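PDB 6K10: aldehyde dehydrogenase from Staphylococcus aureus, which oxidises the carotenoid aldehyde 4,4'-diaponeurosporen-4-al to 4,4'-diaponeurosporenoic acid with NAD+, a step in making the protective yellow-orange pigment staphyloxanthin. Local coordinates for residues 220-232 with 251-263. The protein carries 1 engineered substitution. Sequence-based numbering, arbitrary orientation. Where two conformers were deposited one is given.
Sequences GKSPVIVDETANI and SVAPDYILVHESV. Engineered in segment 251-263: Ser251 (natural residue Cys).
Strands 223-226 and 256-260 pair in parallel, Val224 beside Ile257 and Val226 beside Val259, as neighbours of a beta-alpha-beta unit in the catalytic domain of the aldehyde dehydrogenase fold. The bonding illustrates how a parallel ladder alternates: Val224 N donates to Tyr256 O and Val224 O accepts from Leu258 N (2.8 Å), then Val226 repeats the pattern with Leu258 O and His260 N. Ahead of the ladder, Asp255 N reaches Ser222 O.

On the face of Val224 and Val226, Val224 turns CG2 onto Pro254 CB, 3.5 Å away, while Val226 and Val259 lie side by side. The other face carries Pro223 and Tyr256. With CG of Tyr256 wedged between its own backbone N and carbonyl carbon (chi1 63°), the ring swings back so that Pro223 CA lies over one face, toward its rim, and Pro223 CB comes 3.6 Å from Tyr256 CZ. A water joins Tyr256 OH to Lys221 O.

A salt bridge flanks the start of the pair. The chain of Lys221, bent at chi3 and chi4, curls round to set NZ 2.6 Å from Asp255 OD1, on the syn side of the carboxylate; Ile339 O and Glu342 O also take bonds from NZ, and Ile344 N binds OD2. At this end too, close to Ser222, sits Ser251, engineered in place of the natural cysteine at the predicted active-site position, about 6 Å in side-chain separation from Glu217. At the far end the Glu228 carboxylate slants across one face of the His260 ring, toward its rim, the planes 37° apart, and CB makes a CH-pi contact with it. Ser262 N donates to His260 ND1, which steadies the ring.

Helix 232-244 makes the crossover, strands 372-376 and 348-354 extend the sheet beyond 223-226 and 256-260 respectively, and Ile364 of helix 357-365 packs against Pro223, Ile225, Tyr256 and Leu258.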
ATOM      1  N   GLY A 220      19.648  -2.642   2.915  1.00 25.25           N
ATOM      2  CA  GLY A 220      20.409  -2.703   1.691  1.00 22.34           C
ATOM      3  C   GLY A 220      21.667  -1.877   1.846  1.00 24.15           C
ATOM      4  O   GLY A 220      22.010  -1.444   2.945  1.00 23.27           O
ATOM      5  N   LYS A 221      22.357  -1.652   0.734  1.00 21.23           N
ATOM      6  CA  LYS A 221      23.602  -0.883   0.726  1.00 19.85           C
ATOM      7  C   LYS A 221      23.381   0.334  -0.170  1.00 18.19           C
ATOM      8  O   LYS A 221      23.369   0.214  -1.399  1.00 20.86           O
ATOM      9  CB  LYS A 221      24.772  -1.751   0.265  1.00 18.55           C
ATOM     10  CG  LYS A 221      25.061  -2.926   1.208  1.00 20.52           C
ATOM     11  CD  LYS A 221      26.083  -3.902   0.635  1.00 21.60           C
ATOM     12  CE  LYS A 221      27.465  -3.284   0.544  1.00 24.34           C
ATOM     13  NZ  LYS A 221      28.035  -2.984   1.889  1.00 20.58           N
ATOM     14  N   SER A 222      23.195   1.499   0.451  1.00 18.70           N
ATOM     15  CA  SER A 222      22.883   2.721  -0.285  1.00 19.67           C
ATOM     16  C   SER A 222      24.132   3.255  -0.978  1.00 19.55           C
ATOM     17  O   SER A 222      25.107   3.582  -0.297  1.00 19.55           O
ATOM     18  CB  SER A 222      22.311   3.774   0.657  1.00 18.96           C
ATOM     19  OG  SER A 222      21.113   3.333   1.278  1.00 21.29           O
ATOM     20  N   PRO A 223      24.145   3.364  -2.304  1.00 20.07           N
ATOM     21  CA  PRO A 223      25.339   3.854  -2.998  1.00 18.12           C
ATOM     22  C   PRO A 223      25.381   5.365  -3.123  1.00 18.79           C
ATOM     23  O   PRO A 223      24.356   6.035  -3.220  1.00 20.96           O
ATOM     24  CB  PRO A 223      25.218   3.202  -4.383  1.00 21.56           C
ATOM     25  CG  PRO A 223      23.747   3.091  -4.608  1.00 23.92           C
ATOM     26  CD  PRO A 223      23.108   2.901  -3.245  1.00 20.69           C
ATOM     27  N   VAL A 224      26.599   5.896  -3.109  1.00 19.73           N
ATOM     28  CA  VAL A 224      26.863   7.280  -3.488  1.00 19.48           C
ATOM     29  C   VAL A 224      27.690   7.239  -4.762  1.00 21.50           C
ATOM     30  O   VAL A 224      28.764   6.625  -4.786  1.00 22.25           O
ATOM     31  CB  VAL A 224      27.602   8.058  -2.383  1.00 19.84           C
ATOM     32  CG1 VAL A 224      27.916   9.485  -2.838  1.00 18.00           C
ATOM     33  CG2 VAL A 224      26.794   8.065  -1.105  1.00 20.50           C
ATOM     34  N   ILE A 225      27.179   7.850  -5.830  1.00 18.72           N
ATOM     35  CA  ILE A 225      27.943   8.047  -7.056  1.00 18.78           C
ATOM     36  C   ILE A 225      28.536   9.444  -7.007  1.00 19.00           C
ATOM     37  O   ILE A 225      27.816  10.420  -6.765  1.00 23.28           O
ATOM     38  CB  ILE A 225      27.078   7.863  -8.317  1.00 18.73           C
ATOM     39  CG1 ILE A 225      26.357   6.521  -8.305  1.00 22.64           C
ATOM     40  CG2 ILE A 225      27.949   7.932  -9.562  1.00 18.64           C
ATOM     41  CD1 ILE A 225      25.151   6.454  -9.231  1.00 28.21           C
ATOM     42  N   VAL A 226      29.845   9.537  -7.210  1.00 18.84           N
ATOM     43  CA  VAL A 226      30.559  10.805  -7.300  1.00 22.13           C
ATOM     44  C   VAL A 226      31.220  10.807  -8.669  1.00 22.11           C
ATOM     45  O   VAL A 226      32.220  10.111  -8.876  1.00 24.78           O
ATOM     46  CB  VAL A 226      31.592  10.975  -6.178  1.00 21.08           C
ATOM     47  CG1 VAL A 226      32.373  12.283  -6.349  1.00 19.31           C
ATOM     48  CG2 VAL A 226      30.925  10.907  -4.816  1.00 20.09           C
ATOM     49  N   ASP A 227      30.661  11.559  -9.614  1.00 21.79           N
ATOM     50  CA  ASP A 227      31.231  11.575 -10.951  1.00 21.80           C
ATOM     51  C   ASP A 227      32.264  12.690 -11.089  1.00 21.20           C
ATOM     52  O   ASP A 227      32.505  13.469 -10.164  1.00 20.97           O
ATOM     53  CB  ASP A 227      30.124  11.651 -12.018  1.00 23.46           C
ATOM     54  CG  ASP A 227      29.540  13.047 -12.243  1.00 25.18           C
ATOM     55  OD1 ASP A 227      30.064  14.070 -11.749  1.00 24.97           O
ATOM     56  OD2 ASP A 227      28.523  13.111 -12.964  1.00 27.54           O
ATOM     57  N   GLU A 228      32.890  12.749 -12.267  1.00 19.37           N
ATOM     58  CA  GLU A 228      34.049  13.608 -12.473  1.00 22.34           C
ATOM     59  C   GLU A 228      33.710  15.092 -12.486  1.00 20.63           C
ATOM     60  O   GLU A 228      34.633  15.913 -12.443  1.00 23.36           O
ATOM     61  CB  GLU A 228      34.757  13.221 -13.772  1.00 25.19           C
ATOM     62  CG  GLU A 228      33.894  13.296 -15.026  1.00 29.52           C
ATOM     63  CD  GLU A 228      33.175  11.992 -15.327  1.00 32.45           C
ATOM     64  OE1 GLU A 228      32.728  11.323 -14.373  1.00 33.23           O
ATOM     65  OE2 GLU A 228      33.064  11.632 -16.520  1.00 34.20           O
ATOM     66  N   THR A 229      32.430  15.459 -12.536  1.00 24.66           N
ATOM     67  CA  THR A 229      32.028  16.860 -12.505  1.00 24.11           C
ATOM     68  C   THR A 229      31.670  17.347 -11.106  1.00 22.03           C
ATOM     69  O   THR A 229      31.365  18.533 -10.938  1.00 21.33           O
ATOM     70  CB  THR A 229      30.832  17.098 -13.435  1.00 24.60           C
ATOM     71  OG1 THR A 229      29.655  16.499 -12.872  1.00 23.40           O
ATOM     72  CG2 THR A 229      31.093  16.496 -14.803  1.00 27.93           C
ATOM     73  N   ALA A 230      31.707  16.473 -10.106  1.00 22.72           N
ATOM     74  CA  ALA A 230      31.207  16.821  -8.783  1.00 21.91           C
ATOM     75  C   ALA A 230      32.059  17.901  -8.124  1.00 23.62           C
ATOM     76  O   ALA A 230      33.261  18.021  -8.372  1.00 20.87           O
ATOM     77  CB  ALA A 230      31.168  15.583  -7.887  1.00 20.64           C
ATOM     78  N   ASN A 231      31.410  18.695  -7.275  1.00 26.04           N
ATOM     79  CA  ASN A 231      32.109  19.588  -6.354  1.00 25.28           C
ATOM     80  C   ASN A 231      32.638  18.715  -5.225  1.00 24.63           C
ATOM     81  O   ASN A 231      31.885  18.302  -4.341  1.00 21.96           O
ATOM     82  CB  ASN A 231      31.172  20.674  -5.838  1.00 26.19           C
ATOM     83  CG  ASN A 231      31.888  21.724  -5.009  1.00 29.58           C
ATOM     84  OD1 ASN A 231      32.792  21.416  -4.232  1.00 28.63           O
ATOM     85  ND2 ASN A 231      31.483  22.978  -5.172  1.00 29.66           N
ATOM     86  N   ILE A 232      33.942  18.437  -5.250  1.00 23.89           N
ATOM     87  CA  ILE A 232      34.500  17.377  -4.412  1.00 25.79           C
ATOM     88  C   ILE A 232      34.423  17.745  -2.935  1.00 25.79           C
ATOM     89  O   ILE A 232      34.042  16.920  -2.097  1.00 23.87           O
ATOM     90  CB  ILE A 232      35.942  17.060  -4.842  1.00 26.68           C
ATOM     91  CG1 ILE A 232      35.971  16.620  -6.307  1.00 27.14           C
ATOM     92  CG2 ILE A 232      36.540  15.990  -3.945  1.00 25.00           C
ATOM     93  CD1 ILE A 232      35.312  15.276  -6.555  1.00 24.74           C
ATOM     94  N   SER A 251      19.811   3.647   8.047  1.00 20.06           N
ATOM     95  CA  SER A 251      19.427   2.871   6.876  0.53 22.56           C
ATOM     96  C   SER A 251      19.648   3.635   5.577  1.00 22.11           C
ATOM     97  O   SER A 251      19.805   3.013   4.521  1.00 21.67           O
ATOM     98  CB  SER A 251      17.969   2.429   6.997  0.53 23.00           C
ATOM     99  OG  SER A 251      17.099   3.545   7.036  0.53 21.08           O
ATOM    100  N   VAL A 252      19.677   4.963   5.628  1.00 20.61           N
ATOM    101  CA  VAL A 252      19.931   5.777   4.447  1.00 18.38           C
ATOM    102  C   VAL A 252      21.321   6.411   4.504  1.00 22.14           C
ATOM    103  O   VAL A 252      21.614   7.336   3.748  1.00 24.50           O
ATOM    104  CB  VAL A 252      18.834   6.836   4.251  1.00 17.90           C
ATOM    105  CG1 VAL A 252      17.468   6.167   4.127  1.00 19.79           C
ATOM    106  CG2 VAL A 252      18.837   7.819   5.398  1.00 17.30           C
ATOM    107  N   ALA A 253      22.183   5.924   5.389  1.00 18.65           N
ATOM    108  CA  ALA A 253      23.561   6.376   5.390  1.00 19.09           C
ATOM    109  C   ALA A 253      24.263   5.907   4.119  1.00 21.25           C
ATOM    110  O   ALA A 253      23.996   4.809   3.624  1.00 19.96           O
ATOM    111  CB  ALA A 253      24.306   5.847   6.610  1.00 22.35           C
ATOM    112  N   PRO A 254      25.152   6.724   3.562  1.00 19.35           N
ATOM    113  CA  PRO A 254      26.028   6.234   2.491  1.00 19.12           C
ATOM    114  C   PRO A 254      26.701   4.936   2.906  1.00 23.05           C
ATOM    115  O   PRO A 254      27.486   4.901   3.858  1.00 22.43           O
ATOM    116  CB  PRO A 254      27.040   7.372   2.330  1.00 23.93           C
ATOM    117  CG  PRO A 254      26.247   8.589   2.675  1.00 23.15           C
ATOM    118  CD  PRO A 254      25.364   8.159   3.825  1.00 19.80           C
ATOM    119  N   ASP A 255      26.356   3.850   2.216  1.00 20.27           N
ATOM    120  CA  ASP A 255      27.027   2.597   2.528  1.00 20.26           C
ATOM    121  C   ASP A 255      28.395   2.525   1.859  1.00 18.51           C
ATOM    122  O   ASP A 255      29.399   2.268   2.527  1.00 19.50           O
ATOM    123  CB  ASP A 255      26.162   1.403   2.116  1.00 19.59           C
ATOM    124  CG  ASP A 255      26.754   0.079   2.563  1.00 20.95           C
ATOM    125  OD1 ASP A 255      27.642  -0.452   1.861  1.00 19.44           O
ATOM    126  OD2 ASP A 255      26.344  -0.417   3.638  1.00 22.58           O
ATOM    127  N   TYR A 256      28.453   2.769   0.552  1.00 18.88           N
ATOM    128  CA  TYR A 256      29.703   2.732  -0.193  1.00 20.60           C
ATOM    129  C   TYR A 256      29.692   3.815  -1.258  1.00 19.94           C
ATOM    130  O   TYR A 256      28.646   4.373  -1.591  1.00 21.23           O
ATOM    131  CB  TYR A 256      29.946   1.345  -0.818  1.00 21.00           C
ATOM    132  CG  TYR A 256      28.906   0.943  -1.845  1.00 21.86           C
ATOM    133  CD1 TYR A 256      27.753   0.268  -1.466  1.00 19.82           C
ATOM    134  CD2 TYR A 256      29.086   1.221  -3.196  1.00 21.10           C
ATOM    135  CE1 TYR A 256      26.802  -0.107  -2.392  1.00 19.98           C
ATOM    136  CE2 TYR A 256      28.138   0.850  -4.136  1.00 23.22           C
ATOM    137  CZ  TYR A 256      26.997   0.185  -3.728  1.00 21.55           C
ATOM    138  OH  TYR A 256      26.050  -0.190  -4.655  1.00 20.92           O
ATOM    139  N   ILE A 257      30.874   4.097  -1.800  1.00 21.13           N
ATOM    140  CA  ILE A 257      31.059   5.148  -2.792  1.00 19.33           C
ATOM    141  C   ILE A 257      31.536   4.523  -4.098  1.00 21.75           C
ATOM    142  O   ILE A 257      32.449   3.691  -4.100  1.00 24.04           O
ATOM    143  CB  ILE A 257      32.053   6.219  -2.301  1.00 20.50           C
ATOM    144  CG1 ILE A 257      31.558   6.846  -0.994  1.00 25.08           C
ATOM    145  CG2 ILE A 257      32.286   7.285  -3.382  1.00 19.96           C
ATOM    146  CD1 ILE A 257      32.305   8.108  -0.560  1.00 27.61           C
ATOM    147  N   LEU A 258      30.896   4.908  -5.199  1.00 20.18           N
ATOM    148  CA  LEU A 258      31.383   4.669  -6.553  1.00 18.63           C
ATOM    149  C   LEU A 258      31.829   6.024  -7.078  1.00 19.43           C
ATOM    150  O   LEU A 258      30.990   6.887  -7.358  1.00 23.21           O
ATOM    151  CB  LEU A 258      30.293   4.066  -7.437  1.00 22.76           C
ATOM    152  CG  LEU A 258      29.908   2.609  -7.194  1.00 23.33           C
ATOM    153  CD1 LEU A 258      28.570   2.326  -7.847  1.00 23.26           C
ATOM    154  CD2 LEU A 258      30.973   1.651  -7.719  1.00 27.66           C
ATOM    155  N   VAL A 259      33.143   6.228  -7.173  1.00 18.19           N
ATOM    156  CA  VAL A 259      33.706   7.505  -7.597  1.00 22.52           C
ATOM    157  C   VAL A 259      34.437   7.306  -8.917  1.00 24.09           C
ATOM    158  O   VAL A 259      35.087   6.278  -9.128  1.00 22.29           O
ATOM    159  CB  VAL A 259      34.649   8.104  -6.525  1.00 22.63           C
ATOM    160  CG1 VAL A 259      35.860   7.207  -6.267  1.00 26.99           C
ATOM    161  CG2 VAL A 259      35.091   9.514  -6.913  1.00 21.11           C
ATOM    162  N   HIS A 260      34.310   8.280  -9.814  1.00 21.55           N
ATOM    163  CA  HIS A 260      35.038   8.207 -11.070  1.00 22.92           C
ATOM    164  C   HIS A 260      36.538   8.220 -10.803  1.00 21.57           C
ATOM    165  O   HIS A 260      37.027   8.951  -9.936  1.00 25.23           O
ATOM    166  CB  HIS A 260      34.653   9.364 -11.992  1.00 23.30           C
ATOM    167  CG  HIS A 260      35.193   9.219 -13.382  1.00 25.30           C
ATOM    168  ND1 HIS A 260      36.443   9.671 -13.746  1.00 26.89           N
ATOM    169  CD2 HIS A 260      34.661   8.651 -14.490  1.00 28.84           C
ATOM    170  CE1 HIS A 260      36.654   9.398 -15.022  1.00 28.33           C
ATOM    171  NE2 HIS A 260      35.588   8.778 -15.496  1.00 28.51           N
ATOM    172  N   GLU A 261      37.260   7.380 -11.545  1.00 23.36           N
ATOM    173  CA  GLU A 261      38.705   7.211 -11.434  1.00 25.87           C
ATOM    174  C   GLU A 261      39.454   8.533 -11.312  1.00 27.20           C
ATOM    175  O   GLU A 261      40.384   8.658 -10.510  1.00 25.28           O
ATOM    176  CB  GLU A 261      39.221   6.452 -12.656  1.00 32.18           C
ATOM    177  CG  GLU A 261      39.701   5.046 -12.391  1.00 41.96           C
ATOM    178  CD  GLU A 261      39.887   4.272 -13.680  1.00 47.14           C
ATOM    179  OE1 GLU A 261      40.028   4.917 -14.742  1.00 47.73           O
ATOM    180  OE2 GLU A 261      39.892   3.026 -13.637  1.00 51.95           O
ATOM    181  N   SER A 262      39.043   9.524 -12.104  1.00 26.77           N
ATOM    182  CA  SER A 262      39.806  10.760 -12.229  1.00 30.14           C
ATOM    183  C   SER A 262      39.751  11.633 -10.981  1.00 27.04           C
ATOM    184  O   SER A 262      40.560  12.560 -10.858  1.00 24.37           O
ATOM    185  CB  SER A 262      39.308  11.555 -13.439  1.00 29.15           C
ATOM    186  OG  SER A 262      38.003  12.061 -13.213  1.00 31.99           O
ATOM    187  N   VAL A 263      38.827  11.373 -10.057  1.00 23.75           N
ATOM    188  CA  VAL A 263      38.675  12.246  -8.898  1.00 23.63           C
ATOM    189  C   VAL A 263      38.673  11.451  -7.599  1.00 25.88           C
ATOM    190  O   VAL A 263      38.330  11.991  -6.541  1.00 23.23           O
ATOM    191  CB  VAL A 263      37.394  13.095  -9.010  1.00 26.32           C
ATOM    192  CG1 VAL A 263      37.485  14.057 -10.189  1.00 28.37           C
ATOM    193  CG2 VAL A 263      36.175  12.197  -9.144  1.00 24.14           C
TER
HETATM  194  O   HOH W   1      23.909  -1.358  -3.647  1.00 19.48           O
HETATM  195  O   HOH W   2      22.813   2.366   3.425  1.00 20.99           O